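Local coordinates for cellulosomal scaffoldin adaptor protein B (Acetivibrio cellulolyticus, PDB 3BWZ), which serves as an adaptor scaffoldin of the cellulosome, the present chain being one type II cohesin module, a kind of module that binds dockerin modules of partner proteins, at residues C37-K42 / L89-A94; I128-T133 / V159-V164; V56-S61 / A80-E85. All coordinates share one frame; numbering follows the deposited sequence.

How the contacts relate
Contacts 1, 2 and 3 illustrate how the chemistry of a beta-sandwich changes from its interior to its margins. Contact 1 is the buried one, a regular antiparallel pairing with an apolar inner side. Contact 2, partly buried, begins on strand 126-130, which neighbours strand 34-42 of contact 1: backbone bonds join N40 to E131 and K42 to S129. Contact 3 flanks contact 1 through strand 77-83, D81 bonding to N90, and ties on a largely exposed loop. In contacts 2 and 3, whose nearest atoms are about 9 Å apart and do not touch, side-chain amides and water supplement a few remaining backbone bonds.

Contact 1 (C37-K42 / L89-A94); sequences CQLNMK and LNFSKA
F91 lays its ring against L39, its antiparallel partner, where two central strands meet. With CG set between the backbone N and the carbonyl carbon (chi1 58°), the ring leans over the neighbouring strand instead of standing straight off its own. From CB, which packs on A80, the ring extends into the interior: O of L39 lies over a face, toward the rim near CD2, whereas CE1 reaches CD1 of L39 at 3.8 Å. At the tip, CZ sits 3.9 Å from CB of L39, and that CB stands over the ring face in a CH-pi contact, 4.3 Å from the centroid and 26° off the normal. I26 of strand 21-29 also packs against both F91 and L39, so the pair belongs to the core of the cohesin jelly-roll beta-sandwich. M41 adds its SD in the ring plane, 3.8 Å from CE2 of F91, a Met-aromatic contact seen for one of two deposited conformers and so doubtful. Backbone bonds join C37 with K93, L39 with F91 and M41 with L89; N of M41 donates to O of L89 at 2.8 Å. On the reverse face stand Q38, N40, N90 and S92, part of the sheet that in related cohesins receives the dockerin. K93 sends NZ to the carbonyl of V113.

Contact 2 (I128-T133 / V159-V164); sequences ISFEDT and VIQPAV
The F130 ring and the side-chain amide of Q161 meet with their planes 50° apart. CG of Q161 and CG1 of V159 both come up to the ring obliquely, by way of CD1 of F130, which lies 3.8 Å from the V159 methyl. I9 and T143 also touch F130, and M41 packs on it from strand 34-42. The site belongs to the cohesin jelly-roll, in which strand 158-165 pairs in parallel with the N-terminal strand 6-11 before its break, where I160 bonds to I7 and I9, and antiparallel with 126-130 after it. The break falls at Q161 and P162, where a cis peptide bond joins the two. Beyond it I128 and A163 form one antiparallel hydrogen-bonded pair: N of I128 donates to O of A163 at 2.8 Å, and N of A163 returns a bond to O of I128.

At the break itself a side chain stands in for backbone. CG of Q161 lies between its own N and carbonyl carbon (chi1 63°) and the chain bends again at chi2 (87°), which folds the amide back toward F130. There OE1 of Q161 accepts from N of F130 at 3.1 Å, but the donor stands well above the amide carbonyl plane, away from the lone pairs, and the bond is bent. The other end of the amide works through water: NE2 of Q161 donates to a water at 3.2 Å, and that water donates a hydrogen bond to O of F130 at 2.7 Å.

Contact 3 (V56-S61 / A80-E85); sequences VAYTKS and ADNDLE
N82 points from strand 77-83 toward the loop 56-61 and turns its amide 36° from the plane of the Y58 ring, ND2 approaching CD2 of the ring obliquely at 4.0 Å. The main work of that amide is polar. Beside its own backbone N and anti to the carbonyl carbon (chi1 -51°), CG carries ND2 to O of T59 at 3.0 Å; the bond is nearly straight (175°) and lies in both the amide plane of N82 and the carbonyl plane of T59. A second acceptor for ND2 is O of T62, which helps fix the rotation of the group. Next to it, N of N82 donates to O of K60 at 2.9 Å from above the carbonyl plane, and a water joins the same oxygen to OD1 of D81. The base of the K60 side chain, CB and CG, lies alongside O of N82, and the rest extends away. L84, further along, brings CD1 against the backbone of Y58, 3.3 Å from its O, while another water links O of S61 with N of A80. Within the loop, N of S61 donates to OG1 of T59 at 3.0 Å, forming an ST turn, and it is this turn that the side-chain amide fastens to a strand of the cohesin beta-sandwich.

Contact 1 (C37-K42 / L89-A94)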
# COMPACT_ATOMS: atom_id res chain seq x y z
N CYS A 37 9.74 1.69 -1.32
CA CYS A 37 8.74 2.24 -2.21
C CYS A 37 8.17 3.54 -1.69
O CYS A 37 8.24 3.82 -0.49
CB CYS A 37 7.62 1.24 -2.47
SG CYS A 37 6.71 0.70 -1.01
N GLN A 38 7.60 4.32 -2.58
CA GLN A 38 6.69 5.39 -2.26
C GLN A 38 5.39 5.10 -3.00
O GLN A 38 5.42 4.81 -4.21
CB GLN A 38 7.21 6.77 -2.65
CG GLN A 38 6.22 7.85 -2.33
CD GLN A 38 6.64 9.27 -2.67
OE1 GLN A 38 7.64 9.50 -3.38
NE2 GLN A 38 5.84 10.22 -2.23
N LEU A 39 4.26 5.17 -2.29
CA LEU A 39 2.96 4.83 -2.83
C LEU A 39 1.96 5.93 -2.53
O LEU A 39 2.02 6.57 -1.49
CB LEU A 39 2.46 3.50 -2.24
CG LEU A 39 3.42 2.32 -2.42
CD1 LEU A 39 2.89 1.11 -1.68
CD2 LEU A 39 3.65 1.96 -3.89
N ASN A 40 1.01 6.09 -3.45
CA ASN A 40 -0.06 7.07 -3.32
C ASN A 40 -1.37 6.35 -3.52
O ASN A 40 -1.71 5.98 -4.64
CB ASN A 40 0.14 8.18 -4.35
CG ASN A 40 -0.79 9.33 -4.16
OD1 ASN A 40 -1.73 9.56 -4.98
ND2 ASN A 40 -0.58 10.07 -3.09
N MET A 41 -2.10 6.17 -2.42
CA MET A 41 -3.36 5.43 -2.40
C MET A 41 -4.53 6.40 -2.32
O MET A 41 -4.46 7.44 -1.67
CB MET A 41 -3.45 4.50 -1.24
CG MET A 41 -2.50 3.36 -1.34
SD MET A 41 -2.52 2.32 0.10
CE MET A 41 -4.14 1.56 0.02
N LYS A 42 -5.63 6.03 -2.97
CA LYS A 42 -6.87 6.79 -2.97
C LYS A 42 -8.03 5.90 -2.57
O LYS A 42 -8.15 4.77 -3.01
CB LYS A 42 -7.11 7.38 -4.37
CG LYS A 42 -8.36 8.21 -4.54
CD LYS A 42 -8.23 9.58 -3.91
CE LYS A 42 -9.50 10.38 -4.04
NZ LYS A 42 -10.61 9.82 -3.23
N LEU A 89 -3.64 8.67 0.80
CA LEU A 89 -2.57 8.23 1.68
C LEU A 89 -1.30 8.21 0.83
O LEU A 89 -1.20 7.45 -0.12
CB LEU A 89 -2.83 6.81 2.22
CG LEU A 89 -4.20 6.55 2.85
CD1 LEU A 89 -4.31 5.08 3.29
CD2 LEU A 89 -4.46 7.49 4.02
N ASN A 90 -0.33 9.04 1.19
CA ASN A 90 0.95 9.11 0.47
C ASN A 90 2.02 8.73 1.48
O ASN A 90 2.16 9.38 2.49
CB ASN A 90 1.14 10.54 -0.08
CG ASN A 90 2.41 10.79 -0.92
OD1 ASN A 90 2.42 11.72 -1.81
ND2 ASN A 90 3.49 10.22 -0.55
N PHE A 91 2.75 7.65 1.23
CA PHE A 91 3.73 7.19 2.19
C PHE A 91 4.92 6.58 1.51
O PHE A 91 4.85 6.12 0.37
CB PHE A 91 3.10 6.21 3.20
CG PHE A 91 2.47 5.00 2.56
CD1 PHE A 91 3.18 3.83 2.37
CD2 PHE A 91 1.13 5.04 2.15
CE1 PHE A 91 2.57 2.73 1.76
CE2 PHE A 91 0.53 3.94 1.57
CZ PHE A 91 1.26 2.79 1.40
N SER A 92 6.03 6.58 2.25
CA SER A 92 7.29 6.02 1.79
C SER A 92 7.83 5.10 2.86
O SER A 92 7.78 5.44 4.05
CB SER A 92 8.30 7.13 1.49
OG SER A 92 9.48 6.58 0.90
N LYS A 93 8.38 3.97 2.44
CA LYS A 93 8.94 2.98 3.33
C LYS A 93 10.11 2.36 2.61
O LYS A 93 9.92 1.72 1.57
CB LYS A 93 7.84 1.93 3.61
CG LYS A 93 8.10 0.91 4.63
CD LYS A 93 6.85 0.07 4.90
CE LYS A 93 7.11 -0.90 5.97
NZ LYS A 93 5.88 -1.63 6.27
N ALA A 94 11.32 2.53 3.14
CA ALA A 94 12.50 2.11 2.41
C ALA A 94 13.68 1.88 3.32
O ALA A 94 13.90 2.61 4.28
CB ALA A 94 12.85 3.14 1.32

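Contact 2 (I128-T133 / V159-V164)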
# COMPACT_ATOMS: atom_id res chain seq x y z
N ILE A 128 -10.37 0.98 -3.82
CA ILE A 128 -9.13 1.39 -3.20
C ILE A 128 -8.10 1.32 -4.32
O ILE A 128 -7.85 0.25 -4.88
CB ILE A 128 -8.75 0.46 -2.00
CG1 ILE A 128 -9.85 0.50 -0.92
CG2 ILE A 128 -7.41 0.88 -1.40
CD1 ILE A 128 -9.82 -0.73 -0.02
N SER A 129 -7.50 2.45 -4.65
CA SER A 129 -6.66 2.56 -5.83
C SER A 129 -5.28 3.10 -5.49
O SER A 129 -5.05 3.62 -4.39
CB SER A 129 -7.25 3.51 -6.85
OG SER A 129 -7.61 4.72 -6.31
N PHE A 130 -4.37 2.96 -6.45
CA PHE A 130 -3.17 3.79 -6.48
C PHE A 130 -3.42 4.82 -7.56
O PHE A 130 -4.01 4.50 -8.58
CB PHE A 130 -1.94 3.02 -6.89
CG PHE A 130 -1.46 2.00 -5.90
CD1 PHE A 130 -1.15 0.72 -6.31
CD2 PHE A 130 -1.19 2.37 -4.60
CE1 PHE A 130 -0.64 -0.20 -5.45
CE2 PHE A 130 -0.68 1.44 -3.71
CZ PHE A 130 -0.40 0.14 -4.15
N GLU A 131 -2.95 6.05 -7.36
CA GLU A 131 -3.22 7.16 -8.30
C GLU A 131 -1.98 8.01 -8.50
O GLU A 131 -1.28 8.31 -7.53
CB GLU A 131 -4.37 8.03 -7.77
CG GLU A 131 -5.75 7.36 -7.87
CD GLU A 131 -6.90 8.36 -7.91
OE1 GLU A 131 -7.92 8.06 -8.58
OE2 GLU A 131 -6.81 9.44 -7.30
N ASP A 132 -1.75 8.46 -9.73
CA ASP A 132 -0.75 9.48 -9.98
C ASP A 132 -1.12 10.78 -9.23
O ASP A 132 -2.27 11.00 -8.81
CB ASP A 132 -0.55 9.68 -11.48
CG ASP A 132 0.25 8.57 -12.15
OD1 ASP A 132 0.88 7.72 -11.50
OD2 ASP A 132 0.27 8.63 -13.40
N THR A 133 -0.11 11.61 -8.98
CA THR A 133 -0.24 12.78 -8.15
C THR A 133 0.88 13.76 -8.49
O THR A 133 2.00 13.36 -8.82
CB THR A 133 -0.13 12.41 -6.66
OG1 THR A 133 0.13 13.58 -5.89
CG2 THR A 133 0.98 11.36 -6.39
N VAL A 159 0.84 -2.89 -12.30
CA VAL A 159 0.23 -2.27 -11.14
C VAL A 159 -1.23 -2.69 -11.14
O VAL A 159 -2.02 -2.21 -11.96
CB VAL A 159 0.41 -0.74 -11.15
CG1 VAL A 159 -0.22 -0.15 -9.91
CG2 VAL A 159 1.88 -0.37 -11.25
N ILE A 160 -1.55 -3.65 -10.27
CA ILE A 160 -2.84 -4.32 -10.28
C ILE A 160 -3.73 -3.64 -9.22
O ILE A 160 -3.56 -3.83 -8.01
CB ILE A 160 -2.70 -5.85 -10.04
CG1 ILE A 160 -1.70 -6.49 -11.01
CG2 ILE A 160 -4.05 -6.55 -10.07
CD1 ILE A 160 -1.26 -7.88 -10.59
N GLN A 161 -4.66 -2.84 -9.71
CA GLN A 161 -5.49 -1.97 -8.91
C GLN A 161 -6.52 -1.36 -9.87
O GLN A 161 -6.22 -1.22 -11.05
CB GLN A 161 -4.65 -0.87 -8.23
CG GLN A 161 -3.94 0.09 -9.19
CD GLN A 161 -4.76 1.26 -9.61
OE1 GLN A 161 -5.67 1.69 -8.90
NE2 GLN A 161 -4.42 1.84 -10.76
N PRO A 162 -7.70 -0.97 -9.40
CA PRO A 162 -8.12 -0.89 -8.01
C PRO A 162 -8.55 -2.21 -7.40
O PRO A 162 -8.92 -3.15 -8.10
CB PRO A 162 -9.31 0.07 -8.08
CG PRO A 162 -9.92 -0.21 -9.39
CD PRO A 162 -8.75 -0.46 -10.31
N ALA A 163 -8.53 -2.25 -6.07
CA ALA A 163 -9.20 -3.30 -5.31
C ALA A 163 -10.61 -2.78 -5.04
O ALA A 163 -10.78 -1.64 -4.66
CB ALA A 163 -8.48 -3.56 -4.00
N VAL A 164 -11.61 -3.60 -5.24
CA VAL A 164 -13.01 -3.18 -5.12
C VAL A 164 -13.68 -3.95 -4.00
O VAL A 164 -13.61 -5.19 -3.95
CB VAL A 164 -13.78 -3.33 -6.43
CG1 VAL A 164 -15.24 -2.92 -6.25
CG2 VAL A 164 -13.10 -2.49 -7.51
O HOH W 1 -4.70 5.00 -11.10

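Contact 3 (V56-S61 / A80-E85)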
# COMPACT_ATOMS: atom_id res chain seq x y z
N VAL A 56 -7.52 2.35 15.81
CA VAL A 56 -7.55 3.79 15.94
C VAL A 56 -7.47 4.44 14.56
O VAL A 56 -6.67 4.05 13.70
CB VAL A 56 -6.42 4.27 16.87
CG1 VAL A 56 -6.42 5.77 17.00
CG2 VAL A 56 -6.51 3.59 18.22
N ALA A 57 -8.27 5.47 14.33
CA ALA A 57 -8.26 6.18 13.06
C ALA A 57 -6.88 6.72 12.73
O ALA A 57 -6.21 7.30 13.58
CB ALA A 57 -9.24 7.32 13.08
N TYR A 58 -6.47 6.59 11.48
CA TYR A 58 -5.27 7.29 11.02
C TYR A 58 -5.46 8.77 11.20
O TYR A 58 -6.55 9.28 10.95
CB TYR A 58 -5.03 7.08 9.52
CG TYR A 58 -4.41 5.77 9.09
CD1 TYR A 58 -4.54 4.60 9.82
CD2 TYR A 58 -3.70 5.71 7.89
CE1 TYR A 58 -3.99 3.41 9.38
CE2 TYR A 58 -3.15 4.53 7.45
CZ TYR A 58 -3.31 3.38 8.18
OH TYR A 58 -2.77 2.19 7.69
N THR A 59 -4.37 9.45 11.57
CA THR A 59 -4.26 10.90 11.48
C THR A 59 -3.61 11.25 10.14
O THR A 59 -3.32 10.39 9.32
CB THR A 59 -3.38 11.45 12.60
OG1 THR A 59 -2.03 11.08 12.29
CG2 THR A 59 -3.81 10.92 13.96
N LYS A 60 -3.34 12.54 9.94
CA LYS A 60 -2.64 13.02 8.77
C LYS A 60 -1.21 12.50 8.65
O LYS A 60 -0.60 12.70 7.62
CB LYS A 60 -2.66 14.55 8.73
CG LYS A 60 -4.02 15.19 8.54
CD LYS A 60 -3.90 16.71 8.70
CE LYS A 60 -5.20 17.36 9.07
NZ LYS A 60 -4.96 18.73 9.58
N SER A 61 -0.67 11.87 9.69
CA SER A 61 0.71 11.38 9.67
C SER A 61 0.87 9.88 9.89
O SER A 61 1.98 9.39 9.87
CB SER A 61 1.56 12.13 10.72
OG SER A 61 1.08 11.95 12.04
N ALA A 80 4.64 9.31 6.27
CA ALA A 80 3.34 9.38 5.63
C ALA A 80 2.77 10.77 5.72
O ALA A 80 2.96 11.47 6.71
CB ALA A 80 2.35 8.37 6.24
N ASP A 81 2.02 11.14 4.70
CA ASP A 81 1.19 12.34 4.72
C ASP A 81 -0.15 11.98 4.09
O ASP A 81 -0.21 11.55 2.94
CB ASP A 81 1.84 13.51 3.98
CG ASP A 81 1.03 14.78 4.13
OD1 ASP A 81 0.80 15.20 5.27
OD2 ASP A 81 0.58 15.33 3.13
N ASN A 82 -1.21 12.11 4.89
CA ASN A 82 -2.52 11.67 4.49
C ASN A 82 -3.48 12.85 4.47
O ASN A 82 -3.48 13.67 5.38
CB ASN A 82 -3.04 10.64 5.49
CG ASN A 82 -2.05 9.53 5.74
OD1 ASN A 82 -1.46 9.00 4.80
ND2 ASN A 82 -1.88 9.14 7.03
N ASP A 83 -4.31 12.91 3.44
CA ASP A 83 -5.41 13.87 3.37
C ASP A 83 -6.69 13.07 3.60
O ASP A 83 -7.18 12.38 2.70
CB ASP A 83 -5.43 14.58 2.03
CG ASP A 83 -6.48 15.66 1.96
OD1 ASP A 83 -7.52 15.55 2.65
OD2 ASP A 83 -6.30 16.61 1.18
N LEU A 84 -7.16 13.11 4.83
CA LEU A 84 -8.30 12.31 5.24
C LEU A 84 -9.63 12.84 4.71
O LEU A 84 -10.59 12.11 4.64
CB LEU A 84 -8.34 12.20 6.76
CG LEU A 84 -7.08 11.64 7.39
CD1 LEU A 84 -7.20 11.77 8.90
CD2 LEU A 84 -6.81 10.18 6.98
N GLU A 85 -9.66 14.11 4.31
CA GLU A 85 -10.87 14.68 3.71
C GLU A 85 -11.02 14.27 2.26
O GLU A 85 -12.13 14.07 1.80
CB GLU A 85 -10.83 16.20 3.83
CG GLU A 85 -11.03 16.66 5.26
CD GLU A 85 -12.40 16.36 5.82
OE1 GLU A 85 -13.38 16.38 5.05
OE2 GLU A 85 -12.51 16.10 7.04
O HOH W 2 0.89 15.50 7.98
O HOH W 3 4.62 10.05 9.18